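Local coordinates for CPXV203 protein (Cowpox virus, PDB 4HKJ), which is a poxvirus T4-family protein that probably binds host MHC class I molecules and keeps them from the cell surface, at residues I19-Q24 with L144-S149; G44-E49 with A70-T75; N51-V56 with T80-E85; V55-Q60 with I104-Y109; E113-D118 with K135-C140. All coordinates share one frame; numbering follows the deposited sequence.

Two stacked beta sheets account for most of these contacts. Interactions 1 and 4 each zip neighbouring antiparallel strands within a sheet, with paired backbone bonds and mostly branched apolar side chains on the inward face. Interactions 2 and 3 run between the sheets, where side chains meet and the backbones stay apart; they link the two strands of one hairpin, 45-50 and 53-59, to strands 71-77 and 81-88 respectively. Interaction 4 shares Val55 and Val56 with interaction 3, and its isoleucine and valine side chains pack against Met21 and Ile23 of interaction 1. These four are buried, whereas the centre of interaction 5 lies about 19 Å from that of the chain and joins loop to strand end through polar groups.

Interaction 1. Residues I19-Q24 with L144-S149; sequences IGMCIQ and LGVNYS
Leu144 and Met21, the latter present as selenomethionine, bury more surface than any other residues where strands 15-25 and 141-152 run side by side. The short segments are antiparallel, their axes 168° apart in direction. Leu144 and Met21 point to the same face of the sheet as Ile19, Ile23 and Val146. The thin chain of Met21 leaves the backbone with CG anti to N (chi1 180°) and stays extended until it bends at its third torsion. That course lays SE against Leu144 CD1 at 4.1 Å and brings the terminal methyl CE to 3.7 Å from Val146 CG2. Met21 and Val146 stand side by side, while Leu144 is set at a slant to the selenomethionine and its CD1 also reaches Ile23 CG1, 4.2 Å away. Ile19 extends the row, with CG2 turned towards Val146 CG1.

Beneath this row the backbones bond in pairs. Gly20 N gives to Asn147 O at 2.9 Å, and Asn147 N returns the bond to Gly20 O. Cys22 and Gly145 repeat the pattern. On the opposite face of the sheet stand Cys22 and Asn147, each paired with a glycine, so no side chain stands across from it; Cys22 there makes its disulfide with Cys169.

Val134 and Tyr124 of the second sheet cover the apolar row. The chemistry thus divides by side: the inward face is apolar, a flexible selenomethionine among branched aliphatic side chains, and the other carries an amide and a covalent tie. The Gly20/Asn147 and Cys22/Gly145 peptides satisfy one another, while Ile19, Met21 and Ile23 turn theirs to strand 81-88.

Interaction 2. Residues G44-E49 with A70-T75; sequences GGLITE and ATTKQT
Thr48, Thr72, Gln74 and Leu46 meet in a face-to-face packing contact between the two sheets of a beta sandwich, strand 45-50 lying in one and strand 71-77 in the other. The segment axes are 9.3 Å apart at their closest and cross at only -20°, so the strands run nearly aligned and their backbones are kept apart by side chains. Leu46, Thr48, Thr72 and Gln74 all point into the gap. Near one end Leu46 CD2 comes within 4.2 Å of Thr72 OG1, where Phe86 of strand 81-88 packs on both residues. The small, branched threonines suit this gap, filling it with a methyl and a hydroxyl each. Ala70 and Thr71 both face Ser87, a classic beta bulge at the start of strand 71-77.

At the other end the contact turns polar. Gln74 has CG beside its own backbone N (chi1 -69°), and its chain, extended beyond CG, carries the amide across to Thr48, whose side chain comes from the opposite direction. Ser36 O competes for the threonine's one hydroxyl proton, so the bond between the sheets is not certain, although Thr48 OG1 lies 2.8 Å from Gln74 OE1.

Interaction 3. Residues N51-V56 with T80-E85; sequences NGYRVV and THSYIE
Tyr53 swings its ring CG beside its own backbone N (chi1 -48°), and Ser82 does likewise with OG (chi1 -59°); between them these turns set the hydroxyl by the ring. Tyr53 CE2 lies 3.7 Å from Ser82 OG, which approaches the ring obliquely. The serine is small enough to fit between the tyrosine and Asn51, and its OG is also 3.6 Å from Asn51 CB. A weak bond may run from Ser82 OG to Asn51 O, 3.5 Å away, but His76 ND1 is within reach of the same hydroxyl, also through a weak bond, so where its proton points is left open.

Deeper in, the contact is apolar. Val55 CG2 and Ile84 CD1 meet at 3.8 Å as the two side chains pass in opposite directions, one from each sheet, the long arm of the isoleucine reaching over to the shorter valine. Tyr53 also packs on Ile23 and Ala25 of strand 15-25, adding a third strand to the contact.

Asn51 and Gly52 both have positive phi, as in a type I' beta turn, in which asparagine followed by glycine is the commonest pair. This is the tight two-residue turn of the hairpin 45-50/53-59, its tip folded against the opposite sheet of a beta sandwich.

Interaction 4. Residues V55-Q60 with I104-Y109; sequences VVVHDQ and ILISVY
Val55, Val56, Val57 and His58 pair with Val108, Ser107, Ile106 and Leu105 where strands 53-59 and 103-110 lie antiparallel as neighbours in one sheet of the beta sandwich. The backbone supplies the first kind of interaction. Val56 and Ser107 exchange two bonds, the shorter from Ser107 N to Val56 O at 2.7 Å, and His58 and Leu105 exchange two more, His58 N reaching Leu105 O at 2.8 Å. In the alternating non-hydrogen-bonded pairs, CA-H groups close on the same carbonyls, as Val55 CA does on Ser107 O at 3.3 Å.

Apolar packing is the second kind. Val57 stands alongside Ile106, CG2 to CG1 at 3.7 Å, and sends CG1 across to Ile104 CG2, also 3.7 Å away. Val55 CG1 rests on Ile106 CG2 at 3.6 Å. Beta-branched residues suit extended backbone, and this face turns inward onto Met21, Ile23 and Phe86.

On the other face, the outer one, polar groups mix in: His58 ND1 bonds to Gly44 O beyond the pair. There the Tyr109 ring reaches Val56 with its edge, the methyl Val56 CG2 lying near the ring plane, 4.1 Å from Tyr109 CE2.

Interaction 5. Residues E113-D118 with K135-C140; sequences EASGLD and KYDTSC
Asp118 O is gripped twice by Thr138, whose N and OG1 reach it from opposite faces of the carbonyl plane, each at 2.9 Å. A chi1 of 68° puts the threonine OG1 between its own backbone N and carbonyl carbon, near enough to N for both to reach the one oxygen.

Asp137 returns the grip from strand 131-137. Its CG lies anti to the backbone N (chi1 -164°), which carries the carboxylate out beneath the loop. OD1 takes Asp118 N at 3.2 Å from above the carboxylate plane, and it also accepts Ser139 N at 3.0 Å, closing an Asx turn; the Ser139 hydroxyl donates to it as well. OD2 receives a weak bond from Leu117 N, 3.1 Å away. Ser139 OG accepts from Gly116 N at 2.9 Å; lacking a side chain, Gly116 lets the serine come up closely, Ser139 CB lying 3.8 Å from Gly116 CA.

Nearby, Cys140 is disulfide-bonded to Cys110, fastening the end of this segment to strand 103-110. Short polar side chains suit a loop without regular pairing, since they stand in for strand partners. The donors gathered round Asp137 would probably stabilise its negative charge, and across this contact the loop is held mainly by hydrogen bonds.

Interaction 1. Residues I19-Q24 with L144-S149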
# COMPACT_ATOMS: atom_id res chain seq x y z
N ILE D 19 6.66 -14.19 -4.49
CA ILE D 19 6.60 -13.64 -3.14
C ILE D 19 7.55 -12.45 -3.02
O ILE D 19 8.77 -12.60 -3.11
CB ILE D 19 6.97 -14.69 -2.08
CG1 ILE D 19 6.02 -15.89 -2.16
CG2 ILE D 19 6.92 -14.07 -0.69
CD1 ILE D 19 6.26 -16.93 -1.09
N GLY D 20 6.98 -11.27 -2.81
CA GLY D 20 7.77 -10.07 -2.62
C GLY D 20 7.87 -9.71 -1.15
O GLY D 20 6.93 -9.94 -0.38
N MSE D 21 9.00 -9.16 -0.74
CA MSE D 21 9.22 -8.79 0.66
C MSE D 21 10.15 -7.59 0.78
O MSE D 21 11.31 -7.65 0.38
CB MSE D 21 9.78 -9.98 1.44
CG MSE D 21 10.04 -9.70 2.90
SE MSE D 21 10.56 -11.29 3.90
CE MSE D 21 9.01 -12.41 3.51
N CYS D 22 9.63 -6.50 1.34
CA CYS D 22 10.42 -5.29 1.52
C CYS D 22 10.87 -5.14 2.97
O CYS D 22 10.05 -5.10 3.88
CB CYS D 22 9.61 -4.06 1.09
SG CYS D 22 10.54 -2.50 1.13
N ILE D 23 12.18 -5.07 3.17
CA ILE D 23 12.75 -4.93 4.50
C ILE D 23 13.42 -3.57 4.66
O ILE D 23 14.31 -3.22 3.88
CB ILE D 23 13.78 -6.03 4.79
CG1 ILE D 23 13.26 -7.39 4.31
CG2 ILE D 23 14.12 -6.07 6.27
CD1 ILE D 23 14.27 -8.51 4.46
N GLN D 24 13.00 -2.81 5.66
CA GLN D 24 13.60 -1.51 5.93
C GLN D 24 14.51 -1.56 7.16
O GLN D 24 14.12 -2.06 8.21
CB GLN D 24 12.52 -0.44 6.12
CG GLN D 24 13.07 0.97 6.33
CD GLN D 24 11.98 2.02 6.44
OE1 GLN D 24 10.94 1.78 7.04
NE2 GLN D 24 12.23 3.18 5.85
N LEU D 144 8.58 -4.33 7.76
CA LEU D 144 8.58 -5.45 6.81
C LEU D 144 7.22 -5.61 6.15
O LEU D 144 6.20 -5.75 6.82
CB LEU D 144 8.99 -6.75 7.51
CG LEU D 144 9.20 -7.99 6.65
CD1 LEU D 144 10.41 -8.77 7.14
CD2 LEU D 144 7.97 -8.89 6.66
N GLY D 145 7.21 -5.58 4.82
CA GLY D 145 5.99 -5.78 4.06
C GLY D 145 6.11 -6.99 3.16
O GLY D 145 7.20 -7.31 2.67
N VAL D 146 5.00 -7.68 2.94
CA VAL D 146 4.99 -8.89 2.12
C VAL D 146 3.89 -8.85 1.07
O VAL D 146 2.71 -8.71 1.40
CB VAL D 146 4.81 -10.16 2.97
CG1 VAL D 146 4.70 -11.39 2.08
CG2 VAL D 146 5.95 -10.31 3.96
N ASN D 147 4.27 -8.99 -0.20
CA ASN D 147 3.30 -9.11 -1.27
C ASN D 147 3.25 -10.54 -1.79
O ASN D 147 4.27 -11.21 -1.87
CB ASN D 147 3.60 -8.12 -2.39
CG ASN D 147 2.34 -7.52 -2.98
OD1 ASN D 147 1.84 -6.50 -2.50
ND2 ASN D 147 1.81 -8.15 -4.03
N TYR D 148 2.05 -10.99 -2.14
CA TYR D 148 1.84 -12.39 -2.50
C TYR D 148 0.99 -12.52 -3.76
O TYR D 148 -0.04 -11.85 -3.91
CB TYR D 148 1.21 -13.13 -1.32
CG TYR D 148 0.30 -14.29 -1.68
CD1 TYR D 148 0.80 -15.46 -2.22
CD2 TYR D 148 -1.07 -14.21 -1.45
CE1 TYR D 148 -0.03 -16.51 -2.54
CE2 TYR D 148 -1.91 -15.26 -1.76
CZ TYR D 148 -1.38 -16.41 -2.31
OH TYR D 148 -2.21 -17.46 -2.63
N SER D 149 1.43 -13.38 -4.67
CA SER D 149 0.73 -13.61 -5.93
C SER D 149 0.90 -15.05 -6.40
O SER D 149 2.02 -15.52 -6.58
CB SER D 149 1.24 -12.63 -7.00
OG SER D 149 0.52 -12.79 -8.21

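Interaction 2. Residues G44-E49 with A70-T75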
# COMPACT_ATOMS: atom_id res chain seq x y z
N GLY D 44 15.42 -28.75 4.85
CA GLY D 44 14.78 -28.51 3.57
C GLY D 44 14.35 -27.06 3.37
O GLY D 44 13.58 -26.52 4.16
N GLY D 45 14.86 -26.44 2.32
CA GLY D 45 14.53 -25.06 2.02
C GLY D 45 15.66 -24.32 1.33
O GLY D 45 16.39 -24.90 0.51
N LEU D 46 15.82 -23.04 1.65
CA LEU D 46 16.87 -22.22 1.06
C LEU D 46 17.36 -21.13 2.01
O LEU D 46 16.60 -20.63 2.84
CB LEU D 46 16.41 -21.62 -0.27
CG LEU D 46 15.13 -20.79 -0.33
CD1 LEU D 46 15.36 -19.33 0.06
CD2 LEU D 46 14.50 -20.88 -1.71
N ILE D 47 18.64 -20.77 1.88
CA ILE D 47 19.22 -19.69 2.66
C ILE D 47 19.82 -18.66 1.71
O ILE D 47 20.58 -19.01 0.81
CB ILE D 47 20.32 -20.19 3.60
CG1 ILE D 47 19.82 -21.37 4.44
CG2 ILE D 47 20.81 -19.07 4.50
CD1 ILE D 47 20.84 -21.91 5.41
N THR D 48 19.49 -17.39 1.91
CA THR D 48 20.00 -16.33 1.05
C THR D 48 20.72 -15.22 1.81
O THR D 48 20.20 -14.67 2.77
CB THR D 48 18.89 -15.72 0.16
OG1 THR D 48 19.43 -14.62 -0.59
CG2 THR D 48 17.72 -15.24 1.00
N GLU D 49 21.94 -14.90 1.37
CA GLU D 49 22.71 -13.82 1.96
C GLU D 49 22.76 -12.62 1.02
O GLU D 49 23.00 -12.78 -0.18
CB GLU D 49 24.14 -14.28 2.27
CG GLU D 49 24.24 -15.48 3.20
CD GLU D 49 24.21 -16.80 2.47
OE1 GLU D 49 24.01 -16.80 1.23
OE2 GLU D 49 24.38 -17.85 3.12
N ALA D 70 11.61 -21.62 -6.52
CA ALA D 70 12.67 -22.03 -7.44
C ALA D 70 13.74 -20.97 -7.65
O ALA D 70 14.93 -21.29 -7.74
CB ALA D 70 12.07 -22.45 -8.78
N THR D 71 13.33 -19.70 -7.72
CA THR D 71 14.26 -18.62 -8.02
C THR D 71 14.24 -17.53 -6.95
O THR D 71 13.19 -17.22 -6.38
CB THR D 71 13.97 -18.00 -9.41
OG1 THR D 71 13.83 -19.05 -10.38
CG2 THR D 71 15.09 -17.07 -9.84
N THR D 72 15.40 -16.94 -6.67
CA THR D 72 15.51 -15.86 -5.69
C THR D 72 16.22 -14.65 -6.30
O THR D 72 17.26 -14.79 -6.94
CB THR D 72 16.29 -16.32 -4.44
OG1 THR D 72 15.82 -17.61 -4.03
CG2 THR D 72 16.11 -15.33 -3.31
N LYS D 73 15.65 -13.47 -6.09
CA LYS D 73 16.23 -12.23 -6.59
C LYS D 73 16.25 -11.16 -5.51
O LYS D 73 15.38 -11.14 -4.64
CB LYS D 73 15.47 -11.72 -7.81
CG LYS D 73 15.46 -12.68 -8.99
CD LYS D 73 14.63 -12.14 -10.14
CE LYS D 73 14.60 -13.12 -11.30
NZ LYS D 73 13.82 -12.59 -12.45
N GLN D 74 17.24 -10.27 -5.56
CA GLN D 74 17.34 -9.18 -4.60
C GLN D 74 17.78 -7.88 -5.26
O GLN D 74 18.45 -7.88 -6.29
CB GLN D 74 18.32 -9.54 -3.47
CG GLN D 74 17.84 -10.64 -2.55
CD GLN D 74 18.77 -10.86 -1.38
OE1 GLN D 74 18.71 -11.89 -0.70
NE2 GLN D 74 19.65 -9.90 -1.12
N THR D 75 17.40 -6.76 -4.64
CA THR D 75 17.84 -5.45 -5.09
C THR D 75 17.89 -4.50 -3.90
O THR D 75 17.41 -4.83 -2.81
CB THR D 75 16.91 -4.87 -6.17
OG1 THR D 75 17.43 -3.61 -6.62
CG2 THR D 75 15.51 -4.65 -5.61

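Interaction 3. Residues N51-V56 with T80-E85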
# COMPACT_ATOMS: atom_id res chain seq x y z
N ASN D 51 22.32 -7.84 1.03
CA ASN D 51 21.71 -6.59 1.48
C ASN D 51 21.64 -6.42 2.99
O ASN D 51 20.68 -5.86 3.52
CB ASN D 51 20.33 -6.40 0.84
CG ASN D 51 20.39 -6.35 -0.68
OD1 ASN D 51 21.34 -6.82 -1.29
ND2 ASN D 51 19.36 -5.77 -1.29
N GLY D 52 22.66 -6.92 3.69
CA GLY D 52 22.75 -6.75 5.13
C GLY D 52 21.96 -7.77 5.92
O GLY D 52 21.99 -7.78 7.15
N TYR D 53 21.24 -8.65 5.21
CA TYR D 53 20.44 -9.66 5.87
C TYR D 53 20.72 -11.05 5.31
O TYR D 53 21.13 -11.19 4.16
CB TYR D 53 18.95 -9.36 5.71
CG TYR D 53 18.55 -7.94 6.02
CD1 TYR D 53 18.76 -7.40 7.28
CD2 TYR D 53 17.95 -7.14 5.06
CE1 TYR D 53 18.40 -6.10 7.58
CE2 TYR D 53 17.58 -5.84 5.35
CZ TYR D 53 17.80 -5.33 6.61
OH TYR D 53 17.44 -4.03 6.89
N ARG D 54 20.51 -12.06 6.14
CA ARG D 54 20.50 -13.44 5.66
C ARG D 54 19.15 -14.07 6.01
O ARG D 54 18.71 -14.03 7.16
CB ARG D 54 21.68 -14.25 6.20
CG ARG D 54 21.70 -14.47 7.70
CD ARG D 54 22.89 -15.34 8.08
NE ARG D 54 23.00 -16.50 7.20
CZ ARG D 54 23.93 -17.44 7.31
NH1 ARG D 54 24.84 -17.38 8.28
NH2 ARG D 54 23.96 -18.46 6.46
N VAL D 55 18.49 -14.62 5.00
CA VAL D 55 17.11 -15.08 5.16
C VAL D 55 16.98 -16.58 4.94
O VAL D 55 17.48 -17.12 3.96
CB VAL D 55 16.17 -14.33 4.20
CG1 VAL D 55 14.73 -14.78 4.40
CG2 VAL D 55 16.29 -12.82 4.42
N VAL D 56 16.29 -17.24 5.87
CA VAL D 56 16.04 -18.68 5.77
C VAL D 56 14.57 -18.94 5.49
O VAL D 56 13.69 -18.41 6.17
CB VAL D 56 16.45 -19.40 7.07
CG1 VAL D 56 16.20 -20.89 6.95
CG2 VAL D 56 17.90 -19.12 7.41
N THR D 80 18.22 2.25 3.29
CA THR D 80 17.40 1.52 4.25
C THR D 80 16.62 0.36 3.64
O THR D 80 16.42 -0.68 4.28
CB THR D 80 16.42 2.45 4.98
OG1 THR D 80 15.66 3.19 4.01
CG2 THR D 80 17.16 3.42 5.88
N HIS D 81 16.18 0.52 2.40
CA HIS D 81 15.30 -0.46 1.76
C HIS D 81 16.06 -1.63 1.13
O HIS D 81 17.03 -1.44 0.40
CB HIS D 81 14.41 0.22 0.72
CG HIS D 81 13.59 1.34 1.26
ND1 HIS D 81 12.44 1.15 1.99
CD2 HIS D 81 13.75 2.69 1.17
CE1 HIS D 81 11.93 2.32 2.33
NE2 HIS D 81 12.71 3.27 1.84
N SER D 82 15.59 -2.84 1.42
CA SER D 82 16.13 -4.05 0.81
C SER D 82 14.98 -4.97 0.39
O SER D 82 14.16 -5.37 1.22
CB SER D 82 17.05 -4.78 1.79
OG SER D 82 18.13 -3.95 2.18
N TYR D 83 14.93 -5.30 -0.89
CA TYR D 83 13.83 -6.08 -1.45
C TYR D 83 14.26 -7.47 -1.90
O TYR D 83 15.34 -7.64 -2.47
CB TYR D 83 13.18 -5.32 -2.61
CG TYR D 83 12.08 -6.09 -3.31
CD1 TYR D 83 10.82 -6.20 -2.76
CD2 TYR D 83 12.31 -6.68 -4.55
CE1 TYR D 83 9.81 -6.90 -3.40
CE2 TYR D 83 11.31 -7.38 -5.20
CZ TYR D 83 10.06 -7.49 -4.62
OH TYR D 83 9.07 -8.18 -5.27
N ILE D 84 13.41 -8.47 -1.64
CA ILE D 84 13.69 -9.85 -2.03
C ILE D 84 12.49 -10.44 -2.77
O ILE D 84 11.35 -10.26 -2.35
CB ILE D 84 14.01 -10.73 -0.81
CG1 ILE D 84 15.13 -10.11 0.03
CG2 ILE D 84 14.39 -12.14 -1.24
CD1 ILE D 84 15.52 -10.93 1.24
N GLU D 85 12.75 -11.14 -3.86
CA GLU D 85 11.68 -11.74 -4.66
C GLU D 85 11.88 -13.24 -4.86
O GLU D 85 12.80 -13.66 -5.56
CB GLU D 85 11.56 -11.04 -6.01
CG GLU D 85 10.43 -11.57 -6.88
CD GLU D 85 10.44 -10.98 -8.27
OE1 GLU D 85 11.43 -11.21 -9.01
OE2 GLU D 85 9.48 -10.28 -8.64

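Interaction 4. Residues V55-Q60 with I104-Y109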
# COMPACT_ATOMS: atom_id res chain seq x y z
N VAL D 55 18.49 -14.62 5.00
CA VAL D 55 17.11 -15.08 5.16
C VAL D 55 16.98 -16.58 4.94
O VAL D 55 17.48 -17.12 3.96
CB VAL D 55 16.17 -14.33 4.20
CG1 VAL D 55 14.73 -14.78 4.40
CG2 VAL D 55 16.29 -12.82 4.42
N VAL D 56 16.29 -17.24 5.87
CA VAL D 56 16.04 -18.68 5.77
C VAL D 56 14.57 -18.94 5.49
O VAL D 56 13.69 -18.41 6.17
CB VAL D 56 16.45 -19.40 7.07
CG1 VAL D 56 16.20 -20.89 6.95
CG2 VAL D 56 17.90 -19.12 7.41
N VAL D 57 14.30 -19.77 4.49
CA VAL D 57 12.93 -20.11 4.12
C VAL D 57 12.69 -21.62 4.18
O VAL D 57 13.34 -22.39 3.47
CB VAL D 57 12.57 -19.60 2.71
CG1 VAL D 57 11.13 -19.94 2.37
CG2 VAL D 57 12.80 -18.10 2.62
N HIS D 58 11.76 -22.04 5.04
CA HIS D 58 11.45 -23.46 5.19
C HIS D 58 10.02 -23.78 4.79
O HIS D 58 9.20 -22.89 4.57
CB HIS D 58 11.68 -23.91 6.64
CG HIS D 58 13.12 -24.02 7.02
ND1 HIS D 58 13.96 -24.97 6.47
CD2 HIS D 58 13.87 -23.33 7.91
CE1 HIS D 58 15.17 -24.84 7.00
NE2 HIS D 58 15.13 -23.85 7.88
N ASP D 59 9.73 -25.08 4.70
CA ASP D 59 8.36 -25.55 4.55
C ASP D 59 8.06 -26.59 5.63
O ASP D 59 8.98 -27.05 6.31
CB ASP D 59 8.12 -26.13 3.15
CG ASP D 59 9.12 -27.21 2.76
OD1 ASP D 59 9.75 -27.82 3.65
OD2 ASP D 59 9.27 -27.46 1.54
N GLN D 60 6.80 -26.95 5.79
CA GLN D 60 6.41 -27.90 6.83
C GLN D 60 6.56 -29.36 6.37
O GLN D 60 5.93 -30.26 6.93
CB GLN D 60 4.99 -27.63 7.32
CG GLN D 60 4.85 -26.36 8.14
CD GLN D 60 3.46 -26.18 8.72
OE1 GLN D 60 2.59 -27.03 8.55
NE2 GLN D 60 3.25 -25.06 9.41
N ILE D 104 4.74 -21.87 4.33
CA ILE D 104 6.06 -21.26 4.26
C ILE D 104 6.45 -20.55 5.56
O ILE D 104 5.68 -19.75 6.09
CB ILE D 104 6.14 -20.24 3.10
CG1 ILE D 104 5.77 -20.91 1.78
CG2 ILE D 104 7.52 -19.62 3.02
CD1 ILE D 104 6.66 -22.06 1.40
N LEU D 105 7.64 -20.86 6.06
CA LEU D 105 8.19 -20.17 7.22
C LEU D 105 9.46 -19.41 6.84
O LEU D 105 10.46 -20.02 6.46
CB LEU D 105 8.48 -21.15 8.35
CG LEU D 105 9.28 -20.57 9.53
CD1 LEU D 105 8.50 -19.45 10.21
CD2 LEU D 105 9.65 -21.66 10.52
N ILE D 106 9.41 -18.09 6.96
CA ILE D 106 10.54 -17.25 6.57
C ILE D 106 11.16 -16.55 7.77
O ILE D 106 10.48 -15.85 8.52
CB ILE D 106 10.12 -16.22 5.51
CG1 ILE D 106 9.67 -16.93 4.23
CG2 ILE D 106 11.26 -15.26 5.21
CD1 ILE D 106 9.25 -16.00 3.12
N SER D 107 12.47 -16.74 7.96
CA SER D 107 13.19 -16.13 9.07
C SER D 107 14.21 -15.12 8.55
O SER D 107 15.09 -15.47 7.76
CB SER D 107 13.88 -17.20 9.91
OG SER D 107 12.98 -18.24 10.25
N VAL D 108 14.09 -13.88 8.99
CA VAL D 108 14.98 -12.82 8.53
C VAL D 108 15.95 -12.36 9.62
O VAL D 108 15.55 -11.70 10.59
CB VAL D 108 14.20 -11.60 8.01
CG1 VAL D 108 15.16 -10.54 7.50
CG2 VAL D 108 13.23 -12.02 6.92
N TYR D 109 17.22 -12.71 9.46
CA TYR D 109 18.26 -12.30 10.39
C TYR D 109 19.11 -11.20 9.76
O TYR D 109 19.19 -11.10 8.54
CB TYR D 109 19.15 -13.48 10.76
CG TYR D 109 18.38 -14.70 11.21
CD1 TYR D 109 18.03 -14.87 12.54
CD2 TYR D 109 18.01 -15.69 10.31
CE1 TYR D 109 17.33 -15.99 12.96
CE2 TYR D 109 17.31 -16.81 10.72
CZ TYR D 109 16.97 -16.95 12.04
OH TYR D 109 16.27 -18.06 12.45

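Interaction 5. Residues E113-D118 with K135-C140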
# COMPACT_ATOMS: atom_id res chain seq x y z
N GLU D 113 24.57 -5.30 10.81
CA GLU D 113 24.61 -4.72 12.15
C GLU D 113 24.55 -5.81 13.21
O GLU D 113 23.92 -6.85 13.02
CB GLU D 113 23.45 -3.74 12.33
CG GLU D 113 23.54 -2.88 13.59
CD GLU D 113 24.61 -1.81 13.49
OE1 GLU D 113 25.15 -1.60 12.38
OE2 GLU D 113 24.90 -1.17 14.52
N ALA D 114 25.21 -5.56 14.34
CA ALA D 114 25.18 -6.50 15.46
C ALA D 114 23.77 -6.62 16.02
O ALA D 114 23.24 -5.69 16.62
CB ALA D 114 26.14 -6.04 16.55
N SER D 115 23.17 -7.79 15.80
CA SER D 115 21.77 -8.02 16.16
C SER D 115 21.52 -7.96 17.67
O SER D 115 22.37 -8.32 18.47
CB SER D 115 21.31 -9.37 15.61
OG SER D 115 22.18 -10.41 16.01
N GLY D 116 20.33 -7.49 18.03
CA GLY D 116 19.91 -7.44 19.42
C GLY D 116 19.10 -8.67 19.78
O GLY D 116 18.76 -8.88 20.95
N LEU D 117 18.79 -9.48 18.77
CA LEU D 117 18.10 -10.75 18.95
C LEU D 117 16.73 -10.62 19.61
O LEU D 117 16.39 -11.40 20.50
CB LEU D 117 18.98 -11.74 19.72
CG LEU D 117 20.30 -12.10 19.04
CD1 LEU D 117 21.18 -12.94 19.96
CD2 LEU D 117 20.04 -12.83 17.74
N ASP D 118 15.96 -9.63 19.17
CA ASP D 118 14.59 -9.46 19.64
C ASP D 118 13.62 -9.73 18.50
O ASP D 118 13.23 -8.82 17.77
CB ASP D 118 14.38 -8.05 20.19
CG ASP D 118 13.00 -7.86 20.78
OD1 ASP D 118 12.43 -8.84 21.30
OD2 ASP D 118 12.48 -6.72 20.73
N LYS D 135 9.30 -14.39 10.55
CA LYS D 135 9.98 -14.16 11.82
C LYS D 135 11.20 -13.28 11.57
O LYS D 135 12.07 -13.65 10.78
CB LYS D 135 10.41 -15.50 12.42
CG LYS D 135 11.34 -15.39 13.62
CD LYS D 135 11.91 -16.75 13.98
CE LYS D 135 12.91 -16.65 15.12
NZ LYS D 135 12.26 -16.27 16.41
N TYR D 136 11.27 -12.13 12.23
CA TYR D 136 12.36 -11.20 11.97
C TYR D 136 12.85 -10.45 13.21
O TYR D 136 12.10 -10.21 14.15
CB TYR D 136 11.98 -10.20 10.87
CG TYR D 136 10.85 -9.26 11.24
CD1 TYR D 136 9.53 -9.66 11.13
CD2 TYR D 136 11.12 -7.97 11.67
CE1 TYR D 136 8.49 -8.80 11.46
CE2 TYR D 136 10.09 -7.10 12.00
CZ TYR D 136 8.79 -7.52 11.89
OH TYR D 136 7.77 -6.65 12.22
N ASP D 137 14.14 -10.10 13.20
CA ASP D 137 14.77 -9.37 14.29
C ASP D 137 14.40 -7.89 14.22
O ASP D 137 14.80 -7.19 13.29
CB ASP D 137 16.29 -9.55 14.22
CG ASP D 137 16.99 -9.17 15.51
OD1 ASP D 137 16.44 -8.37 16.29
OD2 ASP D 137 18.10 -9.69 15.75
N THR D 138 13.65 -7.42 15.21
CA THR D 138 13.16 -6.05 15.21
C THR D 138 14.19 -5.04 15.71
O THR D 138 13.93 -3.84 15.75
CB THR D 138 11.88 -5.91 16.07
OG1 THR D 138 12.20 -6.11 17.45
CG2 THR D 138 10.84 -6.93 15.64
N SER D 139 15.37 -5.53 16.08
CA SER D 139 16.44 -4.65 16.55
C SER D 139 17.13 -3.96 15.37
O SER D 139 17.63 -2.84 15.51
CB SER D 139 17.46 -5.42 17.39
OG SER D 139 18.07 -6.46 16.63
N CYS D 140 17.14 -4.62 14.22
CA CYS D 140 17.78 -4.07 13.03
C CYS D 140 16.80 -3.86 11.88
O CYS D 140 17.18 -3.38 10.81
CB CYS D 140 18.95 -4.95 12.58
SG CYS D 140 18.51 -6.67 12.18